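Local coordinates for probable Rab-related GTPase (Acanthamoeba polyphaga mimivirus, PDB 5XC5), which binds GTP and magnesium as a small GTPase of the Rab family and may take part in protein transport, at residues G5-L10 / N58-A63; S14-S19 / L83-V88. The protein carries 1 engineered substitution. One frame throughout, in Å; residues are numbered along the deposited sequence.

Interaction 1 of 2, residues G5-L10 / N58-A63; sequences GYKIIL and NIWDTA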
# COMPACT_ATOMS: atom_id res chain seq x y z
N GLY A 5 -5.63 17.39 -5.80
CA GLY A 5 -5.15 16.02 -5.85
C GLY A 5 -5.67 15.13 -4.73
O GLY A 5 -6.42 15.57 -3.86
N TYR A 6 -5.24 13.87 -4.74
CA TYR A 6 -5.72 12.88 -3.79
C TYR A 6 -4.52 12.28 -3.06
O TYR A 6 -3.69 11.61 -3.68
CB TYR A 6 -6.48 11.77 -4.52
CG TYR A 6 -7.77 12.25 -5.15
CD1 TYR A 6 -7.77 12.94 -6.36
CD2 TYR A 6 -8.99 12.02 -4.53
CE1 TYR A 6 -8.95 13.40 -6.92
CE2 TYR A 6 -10.18 12.47 -5.10
CZ TYR A 6 -10.15 13.15 -6.29
OH TYR A 6 -11.33 13.59 -6.85
N LYS A 7 -4.44 12.51 -1.75
CA LYS A 7 -3.30 12.04 -0.98
C LYS A 7 -3.42 10.54 -0.70
O LYS A 7 -4.37 10.09 -0.06
CB LYS A 7 -3.15 12.81 0.33
CG LYS A 7 -2.03 12.27 1.22
CD LYS A 7 -1.73 13.18 2.41
CE LYS A 7 -0.66 12.55 3.30
NZ LYS A 7 -0.24 13.46 4.42
N ILE A 8 -2.45 9.78 -1.20
CA ILE A 8 -2.35 8.34 -1.00
C ILE A 8 -1.04 8.07 -0.28
O ILE A 8 0.01 8.56 -0.71
CB ILE A 8 -2.34 7.58 -2.35
CG1 ILE A 8 -3.41 8.10 -3.31
CG2 ILE A 8 -2.42 6.06 -2.12
CD1 ILE A 8 -4.82 7.92 -2.83
N ILE A 9 -1.09 7.29 0.80
CA ILE A 9 0.14 6.87 1.48
C ILE A 9 0.28 5.36 1.40
O ILE A 9 -0.71 4.61 1.41
CB ILE A 9 0.23 7.35 2.94
CG1 ILE A 9 -0.86 6.71 3.80
CG2 ILE A 9 0.23 8.87 3.02
CD1 ILE A 9 -0.73 7.04 5.28
N LEU A 10 1.53 4.90 1.35
CA LEU A 10 1.87 3.49 1.49
C LEU A 10 2.54 3.31 2.84
O LEU A 10 3.54 3.98 3.13
CB LEU A 10 2.81 3.00 0.40
CG LEU A 10 2.21 2.93 -0.99
CD1 LEU A 10 2.40 4.26 -1.69
CD2 LEU A 10 2.84 1.77 -1.79
N ASN A 58 -1.37 11.99 -5.29
CA ASN A 58 -0.24 12.57 -4.56
C ASN A 58 0.20 11.49 -3.57
O ASN A 58 -0.47 11.25 -2.56
CB ASN A 58 -0.68 13.85 -3.85
CG ASN A 58 -1.00 14.97 -4.83
OD1 ASN A 58 -0.40 15.05 -5.91
ND2 ASN A 58 -1.92 15.85 -4.45
N ILE A 59 1.31 10.82 -3.88
CA ILE A 59 1.69 9.56 -3.25
C ILE A 59 2.89 9.78 -2.35
O ILE A 59 3.91 10.33 -2.78
CB ILE A 59 2.03 8.51 -4.32
CG1 ILE A 59 0.82 8.29 -5.23
CG2 ILE A 59 2.48 7.22 -3.67
CD1 ILE A 59 1.14 7.52 -6.50
N TRP A 60 2.79 9.33 -1.10
CA TRP A 60 3.89 9.35 -0.14
C TRP A 60 4.26 7.91 0.19
O TRP A 60 3.41 7.13 0.66
CB TRP A 60 3.50 10.11 1.13
CG TRP A 60 3.50 11.60 0.97
CD1 TRP A 60 2.41 12.40 0.75
CD2 TRP A 60 4.63 12.47 1.04
NE1 TRP A 60 2.80 13.72 0.68
CE2 TRP A 60 4.16 13.79 0.84
CE3 TRP A 60 6.00 12.27 1.22
CZ2 TRP A 60 5.01 14.90 0.85
CZ3 TRP A 60 6.85 13.37 1.22
CH2 TRP A 60 6.35 14.67 1.03
N ASP A 61 5.51 7.55 -0.06
CA ASP A 61 6.08 6.24 0.23
C ASP A 61 6.85 6.37 1.54
O ASP A 61 7.81 7.13 1.62
CB ASP A 61 7.02 5.88 -0.92
CG ASP A 61 7.73 4.56 -0.71
OD1 ASP A 61 7.23 3.73 0.08
OD2 ASP A 61 8.80 4.36 -1.35
N THR A 62 6.42 5.65 2.58
CA THR A 62 6.92 5.88 3.93
C THR A 62 7.82 4.75 4.40
O THR A 62 7.87 3.67 3.82
CB THR A 62 5.77 6.07 4.94
OG1 THR A 62 5.08 4.83 5.12
CG2 THR A 62 4.79 7.12 4.47
N ALA A 63 8.53 5.01 5.50
CA ALA A 63 9.44 4.04 6.10
C ALA A 63 8.69 2.99 6.91
O ALA A 63 7.81 3.31 7.71
CB ALA A 63 10.40 4.76 7.04
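The indole of Trp-60 meets the aliphatic end of Lys-7 at its pyrrole corner, CD1 lying 4.0 Å from Lys-7 CE, with the lysine chain set obliquely to the ring; the indole also meets the rings of Tyr-75 and Phe-42, both inclined to it. Lys-7 gets there fully extended, CG anti to the backbone N (chi1 175°), and its NZ goes on to the carbonyls of Tyr-75 and Thr-77. The flat amide of Asn-58 turns its ND2 over the backbone of Gly-5, 3.5 Å from Gly-5 CA, while its OD1 is taken by Lys-56 and Ser-44.

The two strands run parallel, 19° apart in direction. Asn-58 N bonds Tyr-6 O, Ile-8 N bonds Asn-58 O, Trp-60 N bonds Ile-8 O at 2.9 Å, and Leu-10 N bonds Trp-60 O at 3.0 Å. Where the pairing ends, Thr-62 OG1 gives its proton to Leu-10 O at 2.7 Å, approaching within the plane of the carbonyl group, at one of the oxygen's lone pairs; a weak bond from Thr-62 N reaches the same oxygen.

On the other face Leu-10 CD1 packs on Ile-59 CG2 at 3.6 Å. That face carries Ile-8 and Ile-59 against helix 154-169, and Leu-10 and Ile-59 against helix 18-26. Strand 6-12 lies inside the Ras-type sheet, between the parallel strands 54-61 and 81-87.

Interaction 2 of 2, residues S14-S19 / L83-V88; sequences SGVGKS and LVVFDV. With MG (magnesium ion), chain C; GTP (guanosine-5'-triphosphate), chain B.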
# COMPACT_ATOMS: atom_id res chain seq x y z
N SER A 14 9.04 -2.96 7.28
CA SER A 14 10.19 -2.83 6.40
C SER A 14 10.37 -4.08 5.55
O SER A 14 10.20 -5.20 6.02
CB SER A 14 11.46 -2.56 7.21
OG SER A 14 12.58 -2.48 6.34
N GLY A 15 10.69 -3.87 4.27
CA GLY A 15 11.02 -4.96 3.38
C GLY A 15 9.85 -5.57 2.64
O GLY A 15 10.08 -6.47 1.82
N VAL A 16 8.63 -5.09 2.87
CA VAL A 16 7.45 -5.73 2.28
C VAL A 16 7.27 -5.40 0.80
O VAL A 16 6.48 -6.07 0.13
CB VAL A 16 6.16 -5.45 3.06
CG1 VAL A 16 6.27 -5.95 4.50
CG2 VAL A 16 5.82 -3.96 3.04
N GLY A 17 7.96 -4.38 0.30
CA GLY A 17 7.89 -3.98 -1.08
C GLY A 17 7.11 -2.70 -1.40
O GLY A 17 6.75 -2.51 -2.57
N LYS A 18 6.89 -1.82 -0.42
CA LYS A 18 6.18 -0.56 -0.69
C LYS A 18 6.88 0.24 -1.79
O LYS A 18 6.24 0.69 -2.75
CB LYS A 18 6.09 0.27 0.59
CG LYS A 18 5.31 -0.42 1.72
CD LYS A 18 5.30 0.44 2.98
CE LYS A 18 6.70 0.73 3.53
NZ LYS A 18 7.42 -0.48 4.05
N SER A 19 8.19 0.47 -1.65
CA SER A 19 8.89 1.30 -2.62
C SER A 19 8.95 0.62 -3.99
O SER A 19 8.83 1.29 -5.02
CB SER A 19 10.30 1.63 -2.13
OG SER A 19 10.25 2.34 -0.91
N LEU A 83 -2.58 2.43 1.13
CA LEU A 83 -2.18 1.06 0.85
C LEU A 83 -1.39 0.56 2.05
O LEU A 83 -0.37 1.16 2.41
CB LEU A 83 -1.30 1.04 -0.40
CG LEU A 83 -1.95 1.54 -1.71
CD1 LEU A 83 -0.92 1.68 -2.80
CD2 LEU A 83 -3.04 0.60 -2.17
N VAL A 84 -1.85 -0.53 2.67
CA VAL A 84 -1.13 -1.16 3.77
C VAL A 84 -0.55 -2.46 3.24
O VAL A 84 -1.28 -3.42 2.98
CB VAL A 84 -2.03 -1.41 4.99
CG1 VAL A 84 -1.19 -1.93 6.16
CG2 VAL A 84 -2.75 -0.13 5.39
N VAL A 85 0.78 -2.51 3.10
CA VAL A 85 1.45 -3.60 2.40
C VAL A 85 2.06 -4.56 3.40
O VAL A 85 2.60 -4.15 4.43
CB VAL A 85 2.52 -3.01 1.45
CG1 VAL A 85 3.12 -4.10 0.58
CG2 VAL A 85 1.91 -1.90 0.59
N PHE A 86 1.98 -5.86 3.09
CA PHE A 86 2.72 -6.87 3.83
C PHE A 86 3.27 -7.91 2.86
O PHE A 86 2.91 -7.94 1.68
CB PHE A 86 1.89 -7.51 4.96
CG PHE A 86 0.87 -8.50 4.47
CD1 PHE A 86 -0.40 -8.07 4.08
CD2 PHE A 86 1.16 -9.86 4.42
CE1 PHE A 86 -1.34 -8.97 3.64
CE2 PHE A 86 0.20 -10.77 3.97
CZ PHE A 86 -1.04 -10.31 3.57
N ASP A 87 4.14 -8.77 3.37
CA ASP A 87 4.83 -9.80 2.58
C ASP A 87 4.21 -11.14 2.98
O ASP A 87 4.19 -11.47 4.17
CB ASP A 87 6.31 -9.72 2.96
CG ASP A 87 7.19 -10.85 2.42
OD1 ASP A 87 6.71 -11.89 1.94
OD2 ASP A 87 8.43 -10.67 2.53
N VAL A 88 3.70 -11.88 2.00
CA VAL A 88 2.99 -13.13 2.29
C VAL A 88 3.86 -14.17 2.98
O VAL A 88 3.32 -15.10 3.60
CB VAL A 88 2.28 -13.73 1.05
CG1 VAL A 88 1.15 -12.82 0.58
CG2 VAL A 88 3.29 -13.99 -0.06
MG MG C . 10.73 1.68 0.99
PG GTP B . 11.17 -0.08 3.68
O1G GTP B . 11.38 1.18 2.86
O2G GTP B . 12.41 -0.48 4.42
O3G GTP B . 9.97 0.03 4.60
O3B GTP B . 10.91 -1.36 2.70
PB GTP B . 9.89 -1.44 1.43
O1B GTP B . 9.86 -0.13 0.68
O2B GTP B . 8.55 -1.93 1.89
O3A GTP B . 10.46 -2.66 0.54
PA GTP B . 11.37 -2.52 -0.80
O1A GTP B . 10.53 -2.03 -1.98
O2A GTP B . 12.65 -1.72 -0.49
O5' GTP B . 11.71 -4.09 -1.08
C5' GTP B . 12.47 -4.85 -0.17
C4' GTP B . 13.07 -6.06 -0.90
O4' GTP B . 11.99 -6.90 -1.29
C3' GTP B . 13.83 -5.69 -2.16
O3' GTP B . 14.98 -6.52 -2.28
C2' GTP B . 12.85 -6.02 -3.26
O2' GTP B . 13.49 -6.36 -4.47
C1' GTP B . 12.08 -7.18 -2.67
N9 GTP B . 10.73 -7.21 -3.25
C8 GTP B . 9.86 -6.16 -3.41
N7 GTP B . 8.72 -6.61 -3.97
C5 GTP B . 8.86 -7.95 -4.18
C6 GTP B . 8.01 -8.91 -4.72
O6 GTP B . 6.87 -8.67 -5.14
N1 GTP B . 8.49 -10.20 -4.78
C2 GTP B . 9.74 -10.55 -4.31
N2 GTP B . 10.12 -11.82 -4.40
N3 GTP B . 10.58 -9.60 -3.77
C4 GTP B . 10.12 -8.33 -3.72
O HOH W 1 8.83 2.41 1.68
O HOH W 2 12.49 0.93 0.16
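Val-16 and Lys-18 of the P-loop meet Val-85 without a hydrogen bond, by apolar contacts and a methyl resting on a carbonyl oxygen. Val-16 spreads its two methyls along the strand: CG2 sits 3.5 Å from Val-85 O and also packs on Val-85 CG1, whereas CG1 lies 3.7 Å from Phe-86 CA and close to Asp-87 N. Lys-18 lays its CG 3.8 Å from Val-85 CB, then bends at chi3 (-60°) and chi4 (-67°), which swings NZ round to the phosphates.

There NZ joins the beta and gamma groups, bonding GTP O2B at 2.8 Å and GTP O3G at 2.7 Å, with Gly-12 O as a third partner. Backbone amides complete the grip: Gly-17 N and Lys-18 N point to O2B, Ser-19 N to O1B, and Gly-15 N to the bridging O3B. Ser-14 OG reaches O2G. Ser-19 OG binds magnesium at 2.1 Å, beside O1G, O1B, two waters and Thr-37.

Farther out, Asn-119 ND2 bonds Val-16 O and Lys-120 NZ bonds Gly-15 O, which helps hold the loop, while Thr-89 takes Asp-87 OD1. Gly-15 and Gly-17 both have positive phi.

Lysine, amides and metal together probably offset the triphosphate's negative charge and draw electron density from the beta-gamma bridge, while the strand contributes an apolar backing to this strongly polar loop.

Interactions 1 and 2 have centres 14 Å apart, share one sheet through neighbouring strands 6-12 and 81-87, and also meet beside the magnesium ion. Strand 6-12 joins them twice: its neighbour 81-87 is bonded directly, Ile-9 O to Leu-83 N at 2.9 Å, and the chain continues from it through the P-loop into helix 18-26. Asp-61, at the end of strand 54-61, probably bonds Ser-19 through OD2 and OG, 2.5 Å apart, so it stands in the second shell of the metal. Thr-62 O packs 3.2 Å from Lys-18 CE. The chain leaving strand 54-61 carries Asp-61 near the metal and Ala-63 into contact with GTP, and interaction 2 supplies the loop that wraps the phosphates.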